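Side-chain contacts in G-protein alpha subunit Galpha7 (Naegleria fowleri, PDB 6NE6), which probably acts as a GTP-binding molecular switch of heterotrimeric G-protein signalling, cycling between GDP-bound and GTP-bound states: residues A[59-64]-A[82-87]; A[211-214]-A[220-223]; A[302-305]-A[309-312]. One frame throughout, in Å; residues are numbered along the deposited sequence.

Contact 1 of 3, residues A[59-64]-A[82-87]. With EDO (1,2-ethanediol), chain J.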
ATOM      1  N   VAL A  59     -10.607  12.513   8.646  1.00 12.07           N
ATOM      2  CA  VAL A  59      -9.276  13.113   8.609  1.00 15.05           C
ATOM      3  C   VAL A  59      -9.319  14.436   7.866  1.00 14.30           C
ATOM      4  O   VAL A  59      -8.716  15.426   8.299  1.00 16.54           O
ATOM      5  CB  VAL A  59      -8.266  12.143   7.973  1.00 14.70           C
ATOM      6  CG1 VAL A  59      -6.910  12.849   7.768  1.00 15.87           C
ATOM      7  CG2 VAL A  59      -8.085  10.921   8.870  1.00 16.89           C
ATOM      8  N   LEU A  60     -10.046  14.480   6.746  1.00 13.05           N
ATOM      9  CA  LEU A  60     -10.182  15.732   6.005  1.00 13.31           C
ATOM     10  C   LEU A  60     -10.886  16.799   6.837  1.00 13.70           C
ATOM     11  O   LEU A  60     -10.485  17.966   6.820  1.00 14.83           O
ATOM     12  CB  LEU A  60     -10.921  15.483   4.686  1.00 13.96           C
ATOM     13  CG  LEU A  60     -10.050  14.742   3.661  1.00 14.80           C
ATOM     14  CD1 LEU A  60     -10.853  14.182   2.515  1.00 16.28           C
ATOM     15  CD2 LEU A  60      -8.962  15.685   3.131  1.00 16.41           C
ATOM     16  N   ILE A  61     -11.936  16.420   7.574  1.00 13.83           N
ATOM     17  CA  ILE A  61     -12.618  17.392   8.426  1.00 14.93           C
ATOM     18  C   ILE A  61     -11.653  17.944   9.464  1.00 13.54           C
ATOM     19  O   ILE A  61     -11.566  19.160   9.671  1.00 16.10           O
ATOM     20  CB  ILE A  61     -13.852  16.759   9.091  1.00 12.98           C
ATOM     21  CG1 ILE A  61     -14.919  16.450   8.051  1.00 13.72           C
ATOM     22  CG2 ILE A  61     -14.427  17.706  10.177  1.00 15.25           C
ATOM     23  CD1 ILE A  61     -15.987  15.451   8.545  1.00 14.20           C
ATOM     24  N   GLN A  62     -10.914  17.064  10.139  1.00 12.55           N
ATOM     25  CA  GLN A  62      -9.937  17.526  11.126  0.59 17.52           C
ATOM     26  C   GLN A  62      -8.893  18.425  10.475  1.00 15.71           C
ATOM     27  O   GLN A  62      -8.445  19.412  11.075  1.00 19.79           O
ATOM     28  CB  GLN A  62      -9.251  16.339  11.807  0.59 18.98           C
ATOM     29  CG  GLN A  62     -10.189  15.395  12.528  0.59 25.99           C
ATOM     30  CD  GLN A  62     -11.253  16.127  13.304  0.59 26.80           C
ATOM     31  OE1 GLN A  62     -10.961  16.978  14.148  0.59 31.53           O
ATOM     32  NE2 GLN A  62     -12.504  15.808  13.014  0.59 27.49           N
ATOM     33  N   ALA A  63      -8.501  18.092   9.245  1.00 14.54           N
ATOM     34  CA  ALA A  63      -7.507  18.886   8.528  1.00 15.32           C
ATOM     35  C   ALA A  63      -8.004  20.307   8.281  1.00 19.33           C
ATOM     36  O   ALA A  63      -7.222  21.261   8.361  1.00 19.38           O
ATOM     37  CB  ALA A  63      -7.153  18.202   7.208  1.00 15.78           C
ATOM     38  N   THR A  64      -9.296  20.479   7.960  1.00 17.93           N
ATOM     39  CA  THR A  64      -9.797  21.842   7.759  1.00 18.26           C
ATOM     40  C   THR A  64      -9.700  22.641   9.048  1.00 20.17           C
ATOM     41  O   THR A  64      -9.474  23.858   9.019  1.00 20.85           O
ATOM     42  CB  THR A  64     -11.255  21.876   7.266  1.00 15.60           C
ATOM     43  OG1 THR A  64     -12.151  21.468   8.320  1.00 16.55           O
ATOM     44  CG2 THR A  64     -11.469  21.043   6.007  1.00 16.50           C
ATOM     45  N   LYS A  82     -21.675  15.629  12.157  1.00 22.73           N
ATOM     46  CA  LYS A  82     -22.288  14.301  12.173  1.00 23.91           C
ATOM     47  C   LYS A  82     -21.266  13.223  11.825  1.00 21.67           C
ATOM     48  O   LYS A  82     -21.183  12.189  12.501  1.00 20.84           O
ATOM     49  CB  LYS A  82     -23.473  14.247  11.203  1.00 23.96           C
ATOM     50  CG  LYS A  82     -23.911  12.818  10.865  1.00 32.81           C
ATOM     51  CD  LYS A  82     -24.915  12.755   9.710  1.00 42.38           C
ATOM     52  CE  LYS A  82     -25.241  11.301   9.347  1.00 45.70           C
ATOM     53  NZ  LYS A  82     -26.314  11.156   8.318  1.00 45.48           N
ATOM     54  N   ILE A  83     -20.469  13.458  10.775  1.00 18.17           N
ATOM     55  CA  ILE A  83     -19.499  12.455  10.356  0.68 16.69           C
ATOM     56  C   ILE A  83     -18.431  12.261  11.424  1.00 21.81           C
ATOM     57  O   ILE A  83     -18.033  11.123  11.713  1.00 22.26           O
ATOM     58  CB  ILE A  83     -18.904  12.839   8.987  0.68 17.79           C
ATOM     59  CG1 ILE A  83     -19.927  12.522   7.883  0.68 16.90           C
ATOM     60  CG2 ILE A  83     -17.572  12.132   8.765  0.68 17.20           C
ATOM     61  CD1 ILE A  83     -19.856  13.412   6.637  0.68 15.66           C
ATOM     62  N   GLU A  84     -17.957  13.355  12.032  1.00 19.91           N
ATOM     63  CA  GLU A  84     -17.015  13.260  13.144  1.00 27.32           C
ATOM     64  C   GLU A  84     -17.540  12.350  14.243  1.00 26.63           C
ATOM     65  O   GLU A  84     -16.815  11.484  14.752  1.00 27.61           O
ATOM     66  CB  GLU A  84     -16.747  14.645  13.728  1.00 30.37           C
ATOM     67  CG  GLU A  84     -15.861  15.541  12.909  1.00 38.21           C
ATOM     68  CD  GLU A  84     -15.423  16.751  13.705  1.00 40.87           C
ATOM     69  OE1 GLU A  84     -16.304  17.472  14.215  1.00 48.75           O
ATOM     70  OE2 GLU A  84     -14.205  16.960  13.854  1.00 44.07           O
ATOM     71  N   GLY A  85     -18.792  12.564  14.652  1.00 22.17           N
ATOM     72  CA  GLY A  85     -19.373  11.742  15.701  1.00 30.22           C
ATOM     73  C   GLY A  85     -19.448  10.278  15.316  1.00 29.19           C
ATOM     74  O   GLY A  85     -19.182   9.394  16.135  1.00 28.46           O
ATOM     75  N   LEU A  86     -19.818   9.998  14.067  1.00 22.40           N
ATOM     76  CA  LEU A  86     -19.941   8.608  13.639  1.00 18.94           C
ATOM     77  C   LEU A  86     -18.580   7.937  13.543  1.00 23.43           C
ATOM     78  O   LEU A  86     -18.433   6.765  13.921  1.00 21.47           O
ATOM     79  CB  LEU A  86     -20.672   8.522  12.301  1.00 22.97           C
ATOM     80  CG  LEU A  86     -22.163   8.836  12.338  1.00 30.74           C
ATOM     81  CD1 LEU A  86     -22.733   8.815  10.933  1.00 35.89           C
ATOM     82  CD2 LEU A  86     -22.898   7.840  13.233  1.00 31.15           C
ATOM     83  N   GLU A  87     -17.572   8.646  13.034  1.00 20.91           N
ATOM     84  CA  GLU A  87     -16.238   8.057  12.971  0.55 20.51           C
ATOM     85  C   GLU A  87     -15.701   7.770  14.366  1.00 24.24           C
ATOM     86  O   GLU A  87     -15.097   6.717  14.601  1.00 27.20           O
ATOM     87  CB  GLU A  87     -15.275   8.963  12.201  0.55 21.93           C
ATOM     88  CG  GLU A  87     -13.806   8.525  12.305  0.55 24.10           C
ATOM     89  CD  GLU A  87     -13.533   7.148  11.712  0.55 24.75           C
ATOM     90  OE1 GLU A  87     -14.378   6.635  10.950  0.55 22.49           O
ATOM     91  OE2 GLU A  87     -12.464   6.572  12.013  0.55 26.02           O
TER
HETATM   92  C1  EDO J 409     -16.871  19.866  12.156  1.00 50.04           C
HETATM   93  O1  EDO J 409     -16.977  19.818  13.585  1.00 49.47           O
HETATM   94  C2  EDO J 409     -17.228  21.264  11.669  1.00 53.41           C
HETATM   95  O2  EDO J 409     -16.672  22.243  12.554  1.00 60.17           O
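The helical domain that G-protein alpha subunits carry as an insertion in their Ras-like fold supplies this contact, in which Ile61 and Gln62 of helix 39-66 face Ile83 and Glu84 of helix 74-89. The helix segments approach to 10.2 Å between axes at an angle of 125°, and their backbones come nearest at Ile61 and Glu84, whose CA atoms are 7.7 Å apart. Ile61 serves both neighbours through its two branches. Its CD1 methyl reaches CG2 of Ile83 at 3.7 Å. Its CG2, held anti to the backbone N, reaches across to the stem of Glu84, 3.8 Å from its CG. A branched aliphatic residue suits this place because one arm joins the apolar layer while the other packs against the aliphatic part of Glu84. Leu109 of helix 100-109 touches both isoleucines and extends that layer. Beyond CG, Glu84 runs extended, and its OE2 forms a salt bridge with Lys65. Its OE1 accepts a hydrogen bond from O1 of a bound ethanediol at 2.5 Å, and this small molecule is also bonded to Lys65. The amide of Gln62 lies almost in the plane of the Glu84 carboxylate, but their relation is doubtful: the two groups are modelled too close for a hydrogen bond, and the glutamine has a second conformer. Within helix 39-66, OG1 of buried Thr64 donates to Ile61 O at 2.7 Å, in the carbonyl plane and on a lone pair, so its own helix satisfies the hydroxyl. Here the long first helix crosses the second in the all-helical domain of G-protein alpha subunits, apolar inside with charges beside it.

Contact 2 of 3, residues A[211-214]-A[220-223]. With EDO (1,2-ethanediol), chain D.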
ATOM      1  N   GLN A 211       5.586  12.653   3.172  1.00 14.77           N
ATOM      2  CA  GLN A 211       4.604  12.301   4.188  1.00 17.36           C
ATOM      3  C   GLN A 211       5.262  12.091   5.542  1.00 15.02           C
ATOM      4  O   GLN A 211       6.441  11.759   5.634  1.00 16.40           O
ATOM      5  CB  GLN A 211       3.851  11.028   3.808  1.00 15.17           C
ATOM      6  CG  GLN A 211       2.902  11.207   2.651  1.00 15.56           C
ATOM      7  CD  GLN A 211       2.437   9.875   2.117  1.00 19.79           C
ATOM      8  OE1 GLN A 211       2.780   9.493   1.010  1.00 20.21           O
ATOM      9  NE2 GLN A 211       1.655   9.152   2.917  1.00 24.48           N
ATOM     10  N   LYS A 212       4.456  12.258   6.595  1.00 15.55           N
ATOM     11  CA  LYS A 212       4.864  12.017   7.973  1.00 15.77           C
ATOM     12  C   LYS A 212       4.429  10.625   8.433  1.00 16.49           C
ATOM     13  O   LYS A 212       3.395  10.102   8.004  1.00 16.26           O
ATOM     14  CB  LYS A 212       4.250  13.071   8.900  1.00 22.01           C
ATOM     15  CG  LYS A 212       4.643  14.496   8.570  1.00 29.96           C
ATOM     16  CD  LYS A 212       6.149  14.666   8.676  1.00 38.00           C
ATOM     17  CE  LYS A 212       6.592  16.115   8.473  1.00 31.71           C
ATOM     18  NZ  LYS A 212       8.085  16.189   8.544  1.00 25.11           N
ATOM     19  N   CYS A 213       5.200  10.057   9.362  1.00 17.45           N
ATOM     20  CA  CYS A 213       4.904   8.721   9.870  1.00 16.54           C
ATOM     21  C   CYS A 213       3.572   8.676  10.604  1.00 17.45           C
ATOM     22  O   CYS A 213       2.796   7.724  10.443  1.00 17.87           O
ATOM     23  CB  CYS A 213       6.012   8.256  10.814  1.00 22.08           C
ATOM     24  SG  CYS A 213       7.523   7.859   9.944  1.00 20.45           S
ATOM     25  N   TYR A 214       3.325   9.662  11.465  1.00 17.97           N
ATOM     26  CA  TYR A 214       2.115   9.726  12.270  1.00 19.02           C
ATOM     27  C   TYR A 214       1.632  11.162  12.341  1.00 19.21           C
ATOM     28  O   TYR A 214       2.404  12.110  12.155  1.00 20.26           O
ATOM     29  CB  TYR A 214       2.351   9.234  13.704  1.00 19.95           C
ATOM     30  CG  TYR A 214       2.848   7.828  13.799  1.00 20.02           C
ATOM     31  CD1 TYR A 214       1.964   6.758  13.759  1.00 21.89           C
ATOM     32  CD2 TYR A 214       4.209   7.560  13.935  1.00 19.62           C
ATOM     33  CE1 TYR A 214       2.420   5.460  13.843  1.00 28.44           C
ATOM     34  CE2 TYR A 214       4.673   6.263  14.027  1.00 28.00           C
ATOM     35  CZ  TYR A 214       3.773   5.217  13.981  1.00 33.33           C
ATOM     36  OH  TYR A 214       4.234   3.921  14.064  1.00 42.58           O
ATOM     37  N   ASN A 220       9.802  11.976   8.926  1.00 15.83           N
ATOM     38  CA  ASN A 220       9.456  11.766   7.530  1.00 15.24           C
ATOM     39  C   ASN A 220       9.419  10.277   7.210  1.00 14.37           C
ATOM     40  O   ASN A 220      10.304   9.524   7.624  1.00 15.82           O
ATOM     41  CB  ASN A 220      10.474  12.475   6.640  1.00 14.89           C
ATOM     42  CG  ASN A 220      10.242  12.213   5.173  1.00 14.93           C
ATOM     43  OD1 ASN A 220      10.816  11.288   4.598  1.00 15.90           O
ATOM     44  ND2 ASN A 220       9.395  13.031   4.554  1.00 14.13           N
ATOM     45  N   ARG A 221       8.406   9.856   6.434  1.00 13.64           N
ATOM     46  CA  ARG A 221       8.223   8.429   6.162  1.00 13.32           C
ATOM     47  C   ARG A 221       9.398   7.840   5.387  1.00 15.18           C
ATOM     48  O   ARG A 221       9.831   6.717   5.667  1.00 15.28           O
ATOM     49  CB  ARG A 221       6.933   8.185   5.380  1.00 15.87           C
ATOM     50  CG  ARG A 221       5.669   8.308   6.216  1.00 16.68           C
ATOM     51  CD  ARG A 221       4.474   7.665   5.506  1.00 14.89           C
ATOM     52  NE  ARG A 221       3.242   7.864   6.281  1.00 15.95           N
ATOM     53  CZ  ARG A 221       2.088   7.262   6.012  1.00 24.80           C
ATOM     54  NH1 ARG A 221       2.008   6.414   4.991  1.00 23.20           N
ATOM     55  NH2 ARG A 221       1.022   7.499   6.770  1.00 23.85           N
ATOM     56  N   MET A 222       9.884   8.551   4.365  1.00 13.01           N
ATOM     57  CA  MET A 222      10.968   7.992   3.569  1.00 11.94           C
ATOM     58  C   MET A 222      12.271   7.952   4.353  1.00 14.31           C
ATOM     59  O   MET A 222      13.044   6.992   4.227  1.00 13.68           O
ATOM     60  CB  MET A 222      11.137   8.781   2.268  1.00 11.86           C
ATOM     61  CG  MET A 222      12.172   8.152   1.346  1.00 10.24           C
ATOM     62  SD  MET A 222      12.175   8.854  -0.314  1.00 14.73           S
ATOM     63  CE  MET A 222      10.759   8.015  -1.023  1.00 14.80           C
ATOM     64  N   LYS A 223      12.536   8.976   5.174  1.00 13.43           N
ATOM     65  CA  LYS A 223      13.725   8.926   6.021  1.00 14.02           C
ATOM     66  C   LYS A 223      13.661   7.750   6.976  1.00 15.91           C
ATOM     67  O   LYS A 223      14.675   7.080   7.216  1.00 16.35           O
ATOM     68  CB  LYS A 223      13.899  10.234   6.788  1.00 13.20           C
ATOM     69  CG  LYS A 223      14.269  11.376   5.858  1.00 18.54           C
ATOM     70  CD  LYS A 223      14.527  12.662   6.603  1.00 18.99           C
ATOM     71  CE  LYS A 223      14.915  13.745   5.614  1.00 26.79           C
ATOM     72  NZ  LYS A 223      15.119  15.046   6.299  1.00 31.27           N
TER
HETATM   73  C1  EDO D 403      -2.122   5.599   5.429  1.00 34.66           C
HETATM   74  O1  EDO D 403      -0.776   5.304   5.829  1.00 31.08           O
HETATM   75  C2  EDO D 403      -2.697   6.670   6.347  1.00 37.11           C
HETATM   76  O2  EDO D 403      -1.910   7.860   6.215  1.00 36.97           O
HETATM   77  O   HOH W   1       8.167  15.278   5.807  1.00 30.99           O
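Arg221, the first residue of helix 221-235, is held by two loop carbonyls, those of Gln211 and Lys212. Its backbone N donates a nearly straight bond (169°) to Gln211 O at 2.9 Å. Its side chain runs extended from CG to NE, which brings NE to Lys212 O at 2.8 Å. The carbonyl lies close to the guanidinium plane, whereas NE stands above the carbonyl plane. This part is tightly packed. CB of Gln211 lies against CD of Arg221 at 3.8 Å, and SG of Cys213 reaches CA of Arg221 at 3.9 Å. The amide NE2 of Gln211 sits over one face of the guanidinium, offset toward its rim, with the two planes 39° apart. Farther out, NH1 and NH2 both donate to O1 of an ethanediol, probably from the crystallisation liquor. NH1 also makes a salt bridge with Asp19, and Lys212 O takes a further bond from Gln126.

Around Asn220 the contact is looser and water-mediated. With CG anti to the backbone N (chi1 176°), this N-cap residue turns OD1 toward the helix start, where Lys223 N donates to it at 2.9 Å on a lone pair. Asparagine suits the place because its other amide atom still has hydrogens to give: ND2 donates to Phe209 O and to a water. That water also accepts from NZ of Lys212, a long flexible chain whose main protein partner is Ser218 O.

The loop probably corresponds to switch III of other G-protein alpha subunits, which also follows this strand and precedes this helix. Because Arg221 spends backbone N and NE on loop carbonyls and NH1 on Asp19, its side chain would tie this loop to Asp19, within the probable P-loop.

Contact 3 of 3, residues A[302-305]-A[309-312]; sequences FVTA and ANLK
Asn310, in the first turn of helix 308-326, reaches back to the loop that follows strand 297-302. Its CG stands anti to the backbone N (chi1 179°), which carries the amide over to Val303 and Thr304. There OD1 accepts from Thr304 N at 3.0 Å, in the carbonyl plane and with an angle of 160° at the hydrogen. The same oxygen rests 3.6 Å from CG2 of Val303. Asparagine suits the place because its short amide can accept the Thr304 N-H across the turn. A water lies 2.6 Å from OG1 of Thr304 and 3.0 Å from OD1 of Asn310, while OG1 is bonded to the backbone N of Asp251.

Leu311 comes next and is wholly apolar in its role. CD1 meets CG2 of Val303 at 3.7 Å, and CD2 lies 3.9 Å from Ala305 O. Ala305 is small enough to pack against Thr24 and Ile25 of helix 22-32, and its N is bonded to OD1 of Asn248.

Residues 303-305 probably correspond to the TCA motif beside the guanine base in relatives; the amide bond to Thr304 N and the leucine packing hold this loop to helix 308-326.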
ATOM      1  N   PHE A 302      11.692  -0.477  -9.940  1.00 14.76           N
ATOM      2  CA  PHE A 302      10.570   0.426  -9.738  1.00 14.10           C
ATOM      3  C   PHE A 302       9.306  -0.293 -10.170  1.00 14.91           C
ATOM      4  O   PHE A 302       9.314  -1.022 -11.166  1.00 17.45           O
ATOM      5  CB  PHE A 302      10.733   1.707 -10.562  1.00 14.85           C
ATOM      6  CG  PHE A 302      11.941   2.519 -10.192  1.00 14.20           C
ATOM      7  CD1 PHE A 302      11.941   3.291  -9.039  1.00 16.93           C
ATOM      8  CD2 PHE A 302      13.069   2.509 -10.991  1.00 22.89           C
ATOM      9  CE1 PHE A 302      13.035   4.052  -8.700  1.00 18.69           C
ATOM     10  CE2 PHE A 302      14.179   3.265 -10.649  1.00 28.65           C
ATOM     11  CZ  PHE A 302      14.157   4.034  -9.498  1.00 22.75           C
ATOM     12  N   VAL A 303       8.204  -0.067  -9.453  1.00 12.99           N
ATOM     13  CA  VAL A 303       6.955  -0.736  -9.806  1.00 13.42           C
ATOM     14  C   VAL A 303       5.765   0.118  -9.383  1.00 12.69           C
ATOM     15  O   VAL A 303       5.859   0.964  -8.494  1.00 12.84           O
ATOM     16  CB  VAL A 303       6.883  -2.150  -9.175  1.00 14.55           C
ATOM     17  CG1 VAL A 303       6.729  -2.068  -7.680  1.00 15.79           C
ATOM     18  CG2 VAL A 303       5.753  -2.968  -9.803  1.00 18.51           C
ATOM     19  N   THR A 304       4.641  -0.080 -10.068  1.00 12.54           N
ATOM     20  CA  THR A 304       3.360   0.464  -9.631  1.00 11.56           C
ATOM     21  C   THR A 304       2.441  -0.736  -9.468  1.00 12.14           C
ATOM     22  O   THR A 304       1.920  -1.256 -10.455  1.00 15.30           O
ATOM     23  CB  THR A 304       2.802   1.471 -10.627  1.00 15.04           C
ATOM     24  OG1 THR A 304       3.727   2.555 -10.761  1.00 14.80           O
ATOM     25  CG2 THR A 304       1.467   2.027 -10.120  1.00 17.69           C
ATOM     26  N   ALA A 305       2.274  -1.187  -8.224  1.00 12.99           N
ATOM     27  CA  ALA A 305       1.503  -2.400  -7.973  1.00 15.88           C
ATOM     28  C   ALA A 305       0.057  -2.263  -8.429  1.00 15.59           C
ATOM     29  O   ALA A 305      -0.566  -3.258  -8.808  1.00 14.71           O
ATOM     30  CB  ALA A 305       1.554  -2.758  -6.483  1.00 17.52           C
ATOM     31  N   ALA A 309      -0.559  -4.738 -15.315  1.00 18.39           N
ATOM     32  CA  ALA A 309       0.343  -5.089 -16.410  1.00 19.47           C
ATOM     33  C   ALA A 309       1.793  -4.766 -16.067  1.00 19.79           C
ATOM     34  O   ALA A 309       2.697  -5.538 -16.405  1.00 22.30           O
ATOM     35  CB  ALA A 309      -0.073  -4.374 -17.696  1.00 27.13           C
ATOM     36  N   ASN A 310       2.037  -3.627 -15.411  1.00 19.01           N
ATOM     37  CA  ASN A 310       3.399  -3.278 -15.008  1.00 21.82           C
ATOM     38  C   ASN A 310       3.910  -4.233 -13.942  1.00 18.79           C
ATOM     39  O   ASN A 310       5.071  -4.656 -13.984  1.00 19.42           O
ATOM     40  CB  ASN A 310       3.452  -1.833 -14.496  1.00 22.31           C
ATOM     41  CG  ASN A 310       4.857  -1.407 -14.041  1.00 21.92           C
ATOM     42  OD1 ASN A 310       5.093  -1.132 -12.854  1.00 24.34           O
ATOM     43  ND2 ASN A 310       5.787  -1.335 -14.983  1.00 27.40           N
ATOM     44  N   LEU A 311       3.056  -4.575 -12.975  1.00 17.22           N
ATOM     45  CA  LEU A 311       3.478  -5.478 -11.912  1.00 18.04           C
ATOM     46  C   LEU A 311       3.829  -6.843 -12.483  1.00 20.05           C
ATOM     47  O   LEU A 311       4.838  -7.444 -12.100  1.00 17.84           O
ATOM     48  CB  LEU A 311       2.388  -5.592 -10.857  1.00 20.45           C
ATOM     49  CG  LEU A 311       2.706  -6.509  -9.675  1.00 24.70           C
ATOM     50  CD1 LEU A 311       3.959  -6.057  -8.920  1.00 23.80           C
ATOM     51  CD2 LEU A 311       1.520  -6.580  -8.750  1.00 24.31           C
ATOM     52  N   LYS A 312       3.001  -7.344 -13.404  1.00 19.14           N
ATOM     53  CA  LYS A 312       3.291  -8.615 -14.064  1.00 20.90           C
ATOM     54  C   LYS A 312       4.661  -8.595 -14.724  1.00 23.14           C
ATOM     55  O   LYS A 312       5.435  -9.553 -14.606  1.00 26.41           O
ATOM     56  CB  LYS A 312       2.203  -8.912 -15.096  1.00 25.73           C
ATOM     57  CG  LYS A 312       1.446 -10.203 -14.883  1.00 40.02           C
ATOM     58  CD  LYS A 312       0.165 -10.223 -15.712  1.00 44.25           C
ATOM     59  CE  LYS A 312       0.455 -10.025 -17.192  1.00 45.94           C
ATOM     60  NZ  LYS A 312      -0.787 -10.054 -18.025  1.00 51.59           N
TER
HETATM   61  O   HOH W   2       5.286   1.878 -12.707  1.00 22.47           O

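In the fold
From the N terminus, the chain first meets contact 1, which closes the connection between helix 39-66 and helix 74-89 within the helical domain. Contact 2 closes the turn 215-219 in the loop between strand 199-205 and helix 221-235, and through Gln126, from the loop between helices 113-120 and 131-136, links the Ras-like part to the helical domain. Contact 3 comes last and draws the end of strand 297-302, at the edge of the sheet, to helix 308-326. The three closures stand in series; none nests in or crosses another. Contacts 1 and 3 lie on opposite sides of the chain's centre, their own centres 34 Å apart. Contact 2 is 23 Å from each, centre to centre.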